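Local coordinates for PilZ domain-containing protein (PDB 4Q63) that is of uncharacterised function but, as a PilZ-domain protein, may bind the second messenger cyclic di-GMP, at residues Ile29-Ala37 against Thr85-Lys93. Numbering follows the deposited sequence. Where two conformers were deposited one is given.
Sequences IVEISSNGA and TNKLFLVLK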
ATOM      1  N   ILE A  29       3.251  -1.061   6.568  0.50 38.54           N
ATOM      2  CA  ILE A  29       3.216  -1.731   5.268  0.50 35.56           C
ATOM      3  C   ILE A  29       4.468  -2.577   5.079  0.50 37.95           C
ATOM      4  O   ILE A  29       5.589  -2.086   5.243  0.50 37.72           O
ATOM      5  CB  ILE A  29       3.134  -0.730   4.093  0.50 38.88           C
ATOM      6  CG1 ILE A  29       1.710  -0.185   3.949  0.50 38.74           C
ATOM      7  CG2 ILE A  29       3.588  -1.399   2.797  0.50 41.24           C
ATOM      8  CD1 ILE A  29       1.232  -0.068   2.516  0.50 38.67           C
ATOM      9  N   VAL A  30       4.310  -3.783   4.687  0.57 38.05           N
ATOM     10  CA  VAL A  30       5.518  -4.601   4.523  0.57 39.32           C
ATOM     11  C   VAL A  30       5.775  -5.027   3.083  0.57 38.96           C
ATOM     12  O   VAL A  30       6.887  -5.404   2.744  0.57 41.41           O
ATOM     13  CB  VAL A  30       5.530  -5.850   5.441  0.57 47.53           C
ATOM     14  CG1 VAL A  30       5.753  -5.449   6.898  0.57 48.94           C
ATOM     15  CG2 VAL A  30       4.251  -6.664   5.274  0.57 45.92           C
ATOM     16  N   GLU A  31       4.752  -4.978   2.238  1.00 36.91           N
ATOM     17  CA  GLU A  31       4.952  -5.262   0.823  1.00 41.44           C
ATOM     18  C   GLU A  31       3.888  -4.538   0.025  1.00 39.74           C
ATOM     19  O   GLU A  31       2.786  -4.334   0.512  1.00 39.12           O
ATOM     20  CB  GLU A  31       4.841  -6.765   0.560  1.00 47.91           C
ATOM     21  CG  GLU A  31       5.321  -7.194  -0.816  0.82 48.42           C
ATOM     22  CD  GLU A  31       5.320  -8.708  -0.980  0.58 52.42           C
ATOM     23  OE1 GLU A  31       4.275  -9.330  -0.708  0.45 53.29           O
ATOM     24  OE2 GLU A  31       6.362  -9.274  -1.373  0.42 55.38           O
ATOM     25  N   ILE A  32       4.216  -4.147  -1.199  1.00 37.17           N
ATOM     26  CA  ILE A  32       3.258  -3.399  -2.006  1.00 37.66           C
ATOM     27  C   ILE A  32       3.423  -3.692  -3.490  1.00 36.71           C
ATOM     28  O   ILE A  32       4.530  -3.920  -3.976  1.00 35.89           O
ATOM     29  CB  ILE A  32       3.352  -1.884  -1.719  1.00 36.22           C
ATOM     30  CG1 ILE A  32       2.151  -1.133  -2.315  1.00 34.49           C
ATOM     31  CG2 ILE A  32       4.685  -1.314  -2.213  1.00 39.80           C
ATOM     32  CD1 ILE A  32       2.008   0.265  -1.769  1.00 36.80           C
ATOM     33  N   SER A  33       2.301  -3.750  -4.195  1.00 36.93           N
ATOM     34  CA  SER A  33       2.314  -3.810  -5.648  1.00 38.92           C
ATOM     35  C   SER A  33       1.296  -2.783  -6.131  1.00 39.38           C
ATOM     36  O   SER A  33       0.621  -2.153  -5.319  1.00 34.38           O
ATOM     37  CB  SER A  33       1.943  -5.203  -6.144  1.00 39.61           C
ATOM     38  OG  SER A  33       0.552  -5.431  -6.016  1.00 46.91           O
ATOM     39  N   SER A  34       1.180  -2.608  -7.442  1.00 40.82           N
ATOM     40  CA  SER A  34       0.224  -1.644  -7.975  1.00 39.84           C
ATOM     41  C   SER A  34      -1.224  -2.077  -7.680  1.00 38.11           C
ATOM     42  O   SER A  34      -2.130  -1.256  -7.685  1.00 37.97           O
ATOM     43  CB  SER A  34       0.432  -1.440  -9.483  1.00 40.27           C
ATOM     44  OG  SER A  34       0.255  -2.659 -10.180  1.00 43.48           O
ATOM     45  N   ASN A  35      -1.430  -3.354  -7.383  1.00 32.13           N
ATOM     46  CA  ASN A  35      -2.783  -3.888  -7.188  1.00 34.82           C
ATOM     47  C   ASN A  35      -3.138  -4.175  -5.724  1.00 30.92           C
ATOM     48  O   ASN A  35      -4.253  -4.623  -5.414  1.00 29.56           O
ATOM     49  CB  ASN A  35      -2.978  -5.182  -7.991  1.00 44.80           C
ATOM     50  CG  ASN A  35      -3.032  -4.953  -9.489  1.00 58.48           C
ATOM     51  OD1 ASN A  35      -3.385  -3.875  -9.957  1.00 63.47           O
ATOM     52  ND2 ASN A  35      -2.686  -5.986 -10.253  1.00 68.35           N
ATOM     53  N   GLY A  36      -2.197  -3.942  -4.823  1.00 31.74           N
ATOM     54  CA  GLY A  36      -2.446  -4.276  -3.432  1.00 38.42           C
ATOM     55  C   GLY A  36      -1.222  -4.200  -2.542  1.00 36.62           C
ATOM     56  O   GLY A  36      -0.144  -3.814  -2.989  1.00 34.72           O
ATOM     57  N   ALA A  37      -1.406  -4.586  -1.284  1.00 35.69           N
ATOM     58  CA  ALA A  37      -0.385  -4.450  -0.256  1.00 35.45           C
ATOM     59  C   ALA A  37      -0.597  -5.480   0.854  1.00 37.42           C
ATOM     60  O   ALA A  37      -1.706  -5.978   1.047  1.00 35.10           O
ATOM     61  CB  ALA A  37      -0.444  -3.052   0.347  1.00 31.69           C
ATOM     62  N   THR A  85      -4.663   2.508  -9.565  1.00 36.72           N
ATOM     63  CA  THR A  85      -3.583   1.516  -9.625  1.00 40.39           C
ATOM     64  C   THR A  85      -2.600   1.825 -10.760  1.00 46.00           C
ATOM     65  O   THR A  85      -1.405   1.507 -10.675  1.00 44.53           O
ATOM     66  CB  THR A  85      -4.097   0.073  -9.756  1.00 41.28           C
ATOM     67  OG1 THR A  85      -4.820  -0.095 -10.988  1.00 44.24           O
ATOM     68  CG2 THR A  85      -4.992  -0.297  -8.553  1.00 43.75           C
ATOM     69  N   ASN A  86      -3.105   2.443 -11.823  1.00 49.14           N
ATOM     70  CA  ASN A  86      -2.241   2.934 -12.901  1.00 49.95           C
ATOM     71  C   ASN A  86      -1.278   4.002 -12.410  1.00 46.11           C
ATOM     72  O   ASN A  86      -0.095   3.965 -12.729  1.00 53.31           O
ATOM     73  CB  ASN A  86      -3.056   3.463 -14.085  1.00 56.43           C
ATOM     74  CG  ASN A  86      -3.732   2.354 -14.874  1.00 62.86           C
ATOM     75  OD1 ASN A  86      -3.345   1.188 -14.795  1.00 58.10           O
ATOM     76  ND2 ASN A  86      -4.742   2.720 -15.656  1.00 73.07           N
ATOM     77  N   LYS A  87      -1.772   4.953 -11.626  1.00 44.81           N
ATOM     78  CA  LYS A  87      -0.896   5.972 -11.053  1.00 45.73           C
ATOM     79  C   LYS A  87       0.168   5.353 -10.140  1.00 41.56           C
ATOM     80  O   LYS A  87       1.353   5.697 -10.212  1.00 40.69           O
ATOM     81  CB  LYS A  87      -1.698   7.015 -10.269  1.00 50.48           C
ATOM     82  CG  LYS A  87      -2.286   8.144 -11.096  0.54 62.27           C
ATOM     83  CD  LYS A  87      -2.764   9.278 -10.188  0.80 69.62           C
ATOM     84  CE  LYS A  87      -1.649   9.729  -9.243  0.86 73.18           C
ATOM     85  NZ  LYS A  87      -2.135   9.975  -7.854  1.00 72.00           N
ATOM     86  N   LEU A  88      -0.273   4.460  -9.265  1.00 37.54           N
ATOM     87  CA  LEU A  88       0.616   3.782  -8.334  1.00 37.31           C
ATOM     88  C   LEU A  88       1.714   2.991  -9.045  1.00 41.85           C
ATOM     89  O   LEU A  88       2.875   2.994  -8.626  1.00 42.46           O
ATOM     90  CB  LEU A  88      -0.185   2.831  -7.441  1.00 34.71           C
ATOM     91  CG  LEU A  88       0.672   2.108  -6.408  1.00 33.64           C
ATOM     92  CD1 LEU A  88       1.436   3.156  -5.576  1.00 35.86           C
ATOM     93  CD2 LEU A  88      -0.184   1.217  -5.524  1.00 30.83           C
ATOM     94  N   PHE A  89       1.328   2.296 -10.105  1.00 41.94           N
ATOM     95  CA  PHE A  89       2.265   1.523 -10.899  1.00 43.47           C
ATOM     96  C   PHE A  89       3.470   2.351 -11.329  1.00 42.95           C
ATOM     97  O   PHE A  89       4.609   1.908 -11.206  1.00 46.60           O
ATOM     98  CB  PHE A  89       1.567   0.969 -12.138  1.00 45.86           C
ATOM     99  CG  PHE A  89       2.505   0.315 -13.114  1.00 53.84           C
ATOM    100  CD1 PHE A  89       2.954  -0.976 -12.903  1.00 56.80           C
ATOM    101  CD2 PHE A  89       2.948   0.998 -14.235  1.00 62.22           C
ATOM    102  CE1 PHE A  89       3.820  -1.580 -13.801  1.00 62.80           C
ATOM    103  CE2 PHE A  89       3.815   0.399 -15.136  1.00 68.12           C
ATOM    104  CZ  PHE A  89       4.249  -0.892 -14.917  1.00 66.41           C
ATOM    105  N   LEU A  90       3.214   3.550 -11.836  1.00 46.73           N
ATOM    106  CA  LEU A  90       4.285   4.413 -12.320  1.00 50.44           C
ATOM    107  C   LEU A  90       5.213   4.888 -11.203  1.00 47.47           C
ATOM    108  O   LEU A  90       6.411   5.056 -11.416  1.00 45.81           O
ATOM    109  CB  LEU A  90       3.703   5.604 -13.070  1.00 55.53           C
ATOM    110  CG  LEU A  90       2.995   5.224 -14.371  1.00 60.16           C
ATOM    111  CD1 LEU A  90       2.506   6.456 -15.106  1.00 63.78           C
ATOM    112  CD2 LEU A  90       3.927   4.408 -15.261  1.00 65.65           C
ATOM    113  N   VAL A  91       4.658   5.100 -10.012  1.00 44.13           N
ATOM    114  CA  VAL A  91       5.452   5.533  -8.865  1.00 43.30           C
ATOM    115  C   VAL A  91       6.334   4.372  -8.393  1.00 38.60           C
ATOM    116  O   VAL A  91       7.515   4.546  -8.089  1.00 41.91           O
ATOM    117  CB  VAL A  91       4.547   6.016  -7.709  1.00 48.53           C
ATOM    118  CG1 VAL A  91       5.385   6.377  -6.479  1.00 49.43           C
ATOM    119  CG2 VAL A  91       3.720   7.208  -8.154  1.00 54.81           C
ATOM    120  N   LEU A  92       5.751   3.188  -8.343  1.00 40.40           N
ATOM    121  CA  LEU A  92       6.488   1.985  -7.970  1.00 39.58           C
ATOM    122  C   LEU A  92       7.580   1.642  -8.969  1.00 44.10           C
ATOM    123  O   LEU A  92       8.652   1.186  -8.583  1.00 48.52           O
ATOM    124  CB  LEU A  92       5.533   0.804  -7.821  1.00 38.87           C
ATOM    125  CG  LEU A  92       4.581   0.947  -6.635  1.00 41.42           C
ATOM    126  CD1 LEU A  92       3.634  -0.238  -6.601  1.00 33.84           C
ATOM    127  CD2 LEU A  92       5.345   1.103  -5.309  1.00 41.19           C
ATOM    128  N   LYS A  93       7.312   1.864 -10.254  1.00 46.94           N
ATOM    129  CA  LYS A  93       8.312   1.621 -11.290  1.00 48.87           C
ATOM    130  C   LYS A  93       9.467   2.612 -11.160  1.00 51.54           C
ATOM    131  O   LYS A  93      10.627   2.293 -11.473  1.00 52.07           O
ATOM    132  CB  LYS A  93       7.685   1.724 -12.682  1.00 50.67           C
ATOM    133  CG  LYS A  93       8.668   1.473 -13.822  1.00 59.49           C
ATOM    134  CD  LYS A  93       8.030   1.731 -15.177  0.86 63.90           C
ATOM    135  CE  LYS A  93       9.069   1.677 -16.289  0.73 72.02           C
ATOM    136  NZ  LYS A  93       8.502   2.097 -17.599  0.71 76.39           N
TER
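Leu88 and Leu92 reach the turn Ser33-Gly36 by different torsions: Leu88 swings CG anti to its backbone N (chi1 -178°), whereas Leu92 sets CG beside its own N (chi1 -67°). As a result Leu88 CD2 lies 3.5 Å from Ser33 O and also meets the CA of Ser34, while Leu92 CD1 presses on the Ser33-Ser34 peptide, 3.5 Å from Ser34 N. The other branch of Leu92, CD2, takes up Ile32, whose CG2 is 4.0 Å away. Ser34 enters between Thr85 and Phe89: its CB is 3.8 Å from Phe89 CB, and its OG stands at the edge of the Phe89 ring, near the ring plane. At the start of Thr85-Lys93, Thr85 turns its methyl to the turn, with CG2 3.1 Å from Ser34 O; that carbonyl is buried without a polar partner, whereas Thr85 OG1 bonds back to Glu82 O within the helix. Ser33 to Gly36 form a type I turn whose closing bond, Gly36 N to Ser33 O, is weak; the strong link is Ser33 N to Gly36 O (2.7 Å). An ST turn braces it, Asn35 N donating to Ser33 OG (3.2 Å, 149°). Leu88 also touches Leu54 and Met61 of strands 49-56 and 59-71, and Tyr9 meets the Phe89 ring. The axes of 29-33 and 85-93 approach to 9.7 Å. Through these side-chain contacts a beta-hairpin turn rests on the C-terminal helix 82-100 that packs against the antiparallel beta-barrel of a PilZ-like domain.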